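Local coordinates for protein alcohol dehydrogenase (Thermus sp., PDB 4CPD) that probably catalyses the NAD-dependent oxidation of alcohols and the reverse carbonyl reduction, and binds zinc in a medium-chain dehydrogenase fold, at residues P25-V30 / I125-F130; H86-T91 / N132-K137. All blocks are in the same frame, centred on the assembly; numbering follows the deposited sequence.

Both contacts lie in the GroES-like part of the chain, with centres about 10 Å apart. Contact 1 pairs two strands. Contact 2 sets the chain that follows the second of these strands against the start of a zinc-binding loop. They cross along the sequence and touch in space: P129 CG lies 3.7 Å from I87 CD1, and F130 CB lies 3.6 Å from A88 O. Between nearest atoms, the side chain of F130 is about 7 Å from a bound zinc ion. C89, C92, C95 and C103 hold this zinc. At the other end of contact 2, the H86 side chain is, between nearest atoms, about 7 Å from the bound NAD and about 9 Å from another zinc.

Contact 1 of 2, residues P25-V30 / I125-F130; sequences PLDALV and ILRVPF
A28 and V128 form an antiparallel hydrogen-bonded pair, and V30 and L126 form another. The bond from V128 N to A28 O is 2.8 Å long, and the one from V30 N to L126 O is 2.9 Å. On the buried face, V30 CG2 meets V128 CG2 at 4.1 Å, and the side chains of A28 and L126 lie on the same side. F61 and V68 of strand 60-68 pack against this face.

The face bearing L29 and R127 is more open, and both residues are partly exposed. L29 CD2 crosses the R127 chain, 4.0 Å from R127 CG. That chain bends at chi3 (67°), which brings the guanidinium back to D27. R127 NH1 makes a salt bridge and hydrogen bond to D27 OD2, 3.1 Å long and nearly straight at 165°. The carboxylate lies at the guanidinium edge, with the two planes 48° apart. Q23 N also bonds OD2. A water donates to D27 OD1 at 2.6 Å and accepts from F130 N at 2.8 Å. A leucine in place of R127 would probably leave the buried D27 carboxylate without its salt-bridge partner. Beyond D27, L26 CD1 touches the edge of the F130 ring.

This is a regular antiparallel strand pair in the mixed sheet of the GroES-like domain, as in other zinc-containing alcohol dehydrogenases.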
# COMPACT_ATOMS: atom_id res chain seq x y z
N PRO A 25 5.37 28.65 -25.03
CA PRO A 25 6.75 29.05 -24.65
C PRO A 25 7.62 28.03 -23.83
O PRO A 25 8.81 28.28 -23.55
CB PRO A 25 6.53 30.30 -23.78
CG PRO A 25 5.12 30.72 -23.99
CD PRO A 25 4.34 29.53 -24.45
N LEU A 26 7.02 26.92 -23.41
CA LEU A 26 7.72 25.90 -22.65
C LEU A 26 7.85 24.62 -23.47
O LEU A 26 8.32 23.59 -22.97
CB LEU A 26 6.99 25.62 -21.34
CG LEU A 26 6.99 26.75 -20.31
CD1 LEU A 26 6.25 26.37 -19.05
CD2 LEU A 26 8.40 27.15 -19.95
N ASP A 27 7.49 24.69 -24.75
CA ASP A 27 7.72 23.57 -25.67
C ASP A 27 9.21 23.39 -26.03
O ASP A 27 10.02 24.31 -25.98
CB ASP A 27 6.90 23.76 -26.96
CG ASP A 27 5.45 23.39 -26.80
OD1 ASP A 27 5.02 23.09 -25.66
OD2 ASP A 27 4.73 23.38 -27.82
N ALA A 28 9.56 22.17 -26.38
CA ALA A 28 10.80 21.90 -27.05
C ALA A 28 10.55 20.88 -28.14
O ALA A 28 9.63 20.05 -28.07
CB ALA A 28 11.84 21.39 -26.08
N LEU A 29 11.35 20.97 -29.18
CA LEU A 29 11.32 20.02 -30.25
C LEU A 29 12.57 19.19 -30.11
O LEU A 29 13.63 19.72 -29.82
CB LEU A 29 11.32 20.71 -31.59
CG LEU A 29 10.11 21.58 -31.96
CD1 LEU A 29 10.13 21.88 -33.46
CD2 LEU A 29 8.79 20.92 -31.59
N VAL A 30 12.42 17.89 -30.33
CA VAL A 30 13.50 16.95 -30.14
C VAL A 30 13.71 16.15 -31.40
O VAL A 30 12.79 15.53 -31.91
CB VAL A 30 13.20 15.99 -28.97
CG1 VAL A 30 14.24 14.89 -28.89
CG2 VAL A 30 13.15 16.75 -27.66
N ILE A 125 10.92 13.80 -35.33
CA ILE A 125 10.78 14.94 -34.41
C ILE A 125 9.67 14.70 -33.38
O ILE A 125 8.59 14.19 -33.71
CB ILE A 125 10.44 16.26 -35.17
CG1 ILE A 125 11.37 16.50 -36.36
CG2 ILE A 125 10.49 17.46 -34.21
CD1 ILE A 125 12.80 16.83 -35.98
N LEU A 126 9.93 15.12 -32.14
CA LEU A 126 8.94 15.04 -31.09
C LEU A 126 8.71 16.41 -30.44
O LEU A 126 9.67 17.09 -30.12
CB LEU A 126 9.39 14.04 -30.04
CG LEU A 126 8.42 13.70 -28.91
CD1 LEU A 126 7.24 12.92 -29.47
CD2 LEU A 126 9.16 12.90 -27.83
N ARG A 127 7.45 16.79 -30.25
CA ARG A 127 7.12 17.99 -29.51
C ARG A 127 6.95 17.56 -28.07
O ARG A 127 6.16 16.68 -27.79
CB ARG A 127 5.83 18.65 -30.02
CG ARG A 127 5.54 20.03 -29.40
CD ARG A 127 4.24 20.68 -29.90
NE ARG A 127 3.06 19.95 -29.46
CZ ARG A 127 2.37 20.16 -28.32
NH1 ARG A 127 2.68 21.13 -27.44
NH2 ARG A 127 1.33 19.37 -28.07
N VAL A 128 7.69 18.19 -27.17
CA VAL A 128 7.60 17.92 -25.76
C VAL A 128 7.09 19.18 -25.04
O VAL A 128 7.83 20.18 -24.88
CB VAL A 128 8.97 17.52 -25.19
CG1 VAL A 128 8.91 17.33 -23.67
CG2 VAL A 128 9.49 16.26 -25.87
N PRO A 129 5.82 19.16 -24.59
CA PRO A 129 5.31 20.28 -23.78
C PRO A 129 5.89 20.38 -22.40
O PRO A 129 6.29 19.38 -21.85
CB PRO A 129 3.82 19.95 -23.63
CG PRO A 129 3.74 18.48 -23.83
CD PRO A 129 4.81 18.12 -24.80
N PHE A 130 5.91 21.58 -21.84
CA PHE A 130 6.44 21.78 -20.49
C PHE A 130 7.83 21.09 -20.35
O PHE A 130 8.09 20.36 -19.39
CB PHE A 130 5.45 21.23 -19.44
CG PHE A 130 4.05 21.80 -19.51
CD1 PHE A 130 3.81 23.14 -19.22
CD2 PHE A 130 2.97 20.97 -19.81
CE1 PHE A 130 2.51 23.65 -19.27
CE2 PHE A 130 1.67 21.47 -19.85
CZ PHE A 130 1.44 22.81 -19.58
O HOH W 1 4.44 23.51 -23.15

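Contact 2 of 2, residues H86-T91 / N132-K137; sequences HIACGT and NVNLRK. With ZN (zinc ion), chain F.
V133 points at the backbone of A88, C89 and G90. Its CB lies 3.8 Å from A88 O. CG1, anti to the backbone N (chi1 172°), packs on the same oxygen and on A88 CB, at 4.1 Å from the latter. The other branch, CG2, reaches further along the loop to C89 O, and lies 4.1 Å from G90 CA. The positive phi of G90 suits a glycine. N134 lies beside V133 and brings its amide group up to A88 N and A88 O, with N134 CG 3.7 Å from A88 N.

C89 turns away from V133, and its SG binds zinc at 2.3 Å together with C92, C95 and C103. T91 N donates to the same sulfur at 3.2 Å. R136 NH1 bonds V133 O and L135 O, tying together the end of the short helix and the residue after it.

H296 of helix 295-307 covers A88 and V133 and meets the H86 ring at a steep angle. C95 of helix 93-96 touches A88. V128 of strand 125-128 packs on N134. The backbone of I87 bonds G107 of strand 107-108, and that of R136 bonds V82 of strand 80-82.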
# COMPACT_ATOMS: atom_id res chain seq x y z
N HIS A 86 5.37 9.96 -19.92
CA HIS A 86 4.15 10.62 -19.63
C HIS A 86 4.46 12.06 -19.25
O HIS A 86 5.48 12.32 -18.66
CB HIS A 86 3.40 9.89 -18.52
CG HIS A 86 4.11 9.93 -17.20
ND1 HIS A 86 5.12 9.06 -16.87
CD2 HIS A 86 3.95 10.73 -16.12
CE1 HIS A 86 5.54 9.31 -15.65
NE2 HIS A 86 4.86 10.33 -15.17
N ILE A 87 3.57 12.98 -19.59
CA ILE A 87 3.84 14.39 -19.43
C ILE A 87 3.11 14.94 -18.24
O ILE A 87 2.14 14.35 -17.79
CB ILE A 87 3.46 15.21 -20.68
CG1 ILE A 87 1.95 15.18 -20.94
CG2 ILE A 87 4.14 14.65 -21.91
CD1 ILE A 87 1.45 16.38 -21.74
N ALA A 88 3.59 16.08 -17.76
CA ALA A 88 3.15 16.66 -16.53
C ALA A 88 3.36 18.15 -16.60
O ALA A 88 4.27 18.60 -17.27
CB ALA A 88 3.90 16.09 -15.35
N CYS A 89 2.52 18.90 -15.91
CA CYS A 89 2.42 20.32 -16.09
C CYS A 89 3.26 21.06 -15.08
O CYS A 89 3.69 22.18 -15.33
CB CYS A 89 0.94 20.76 -15.98
SG CYS A 89 0.29 20.90 -14.29
N GLY A 90 3.40 20.49 -13.89
CA GLY A 90 4.22 21.07 -12.85
C GLY A 90 3.53 22.05 -11.91
O GLY A 90 4.15 22.54 -10.94
N THR A 91 2.27 22.38 -12.19
CA THR A 91 1.56 23.38 -11.36
C THR A 91 0.20 22.93 -10.81
O THR A 91 -0.29 23.52 -9.86
CB THR A 91 1.43 24.77 -12.08
OG1 THR A 91 0.78 24.61 -13.36
CG2 THR A 91 2.81 25.42 -12.27
N ASN A 132 10.56 22.04 -19.46
CA ASN A 132 11.09 22.35 -18.14
C ASN A 132 10.80 21.27 -17.12
O ASN A 132 11.59 21.07 -16.21
CB ASN A 132 10.54 23.68 -17.60
CG ASN A 132 9.00 23.74 -17.57
OD1 ASN A 132 8.31 23.44 -18.56
ND2 ASN A 132 8.45 24.16 -16.43
N VAL A 133 9.68 20.59 -17.27
CA VAL A 133 9.31 19.49 -16.39
C VAL A 133 9.64 18.13 -17.00
O VAL A 133 10.07 17.21 -16.30
CB VAL A 133 7.79 19.55 -16.14
CG1 VAL A 133 7.30 18.33 -15.39
CG2 VAL A 133 7.43 20.83 -15.40
N ASN A 134 9.41 17.99 -18.30
CA ASN A 134 9.39 16.69 -18.95
C ASN A 134 10.64 16.23 -19.68
O ASN A 134 10.58 15.22 -20.38
CB ASN A 134 8.22 16.69 -19.92
CG ASN A 134 6.91 16.94 -19.22
OD1 ASN A 134 6.20 17.93 -19.47
ND2 ASN A 134 6.57 16.05 -18.34
N LEU A 135 11.77 16.94 -19.52
CA LEU A 135 13.04 16.51 -20.13
C LEU A 135 14.20 16.55 -19.16
O LEU A 135 14.19 17.30 -18.17
CB LEU A 135 13.41 17.38 -21.32
CG LEU A 135 12.65 17.24 -22.64
CD1 LEU A 135 13.25 18.12 -23.74
CD2 LEU A 135 12.59 15.79 -23.10
N ARG A 136 15.22 15.72 -19.44
CA ARG A 136 16.51 15.81 -18.75
C ARG A 136 17.66 15.76 -19.73
O ARG A 136 17.68 14.90 -20.63
CB ARG A 136 16.67 14.68 -17.73
CG ARG A 136 15.70 14.72 -16.58
CD ARG A 136 15.89 15.95 -15.74
NE ARG A 136 15.10 15.90 -14.52
CZ ARG A 136 13.78 16.08 -14.45
NH1 ARG A 136 13.04 16.31 -15.53
NH2 ARG A 136 13.18 16.02 -13.29
N LYS A 137 18.61 16.69 -19.54
CA LYS A 137 19.92 16.64 -20.18
C LYS A 137 20.56 15.34 -19.78
O LYS A 137 20.42 14.94 -18.64
CB LYS A 137 20.82 17.77 -19.69
CG LYS A 137 20.79 19.06 -20.50
CD LYS A 137 22.08 19.87 -20.32
CE LYS A 137 23.26 19.29 -21.13
NZ LYS A 137 24.29 20.31 -21.52
ZN ZN F . 0.15 18.75 -13.46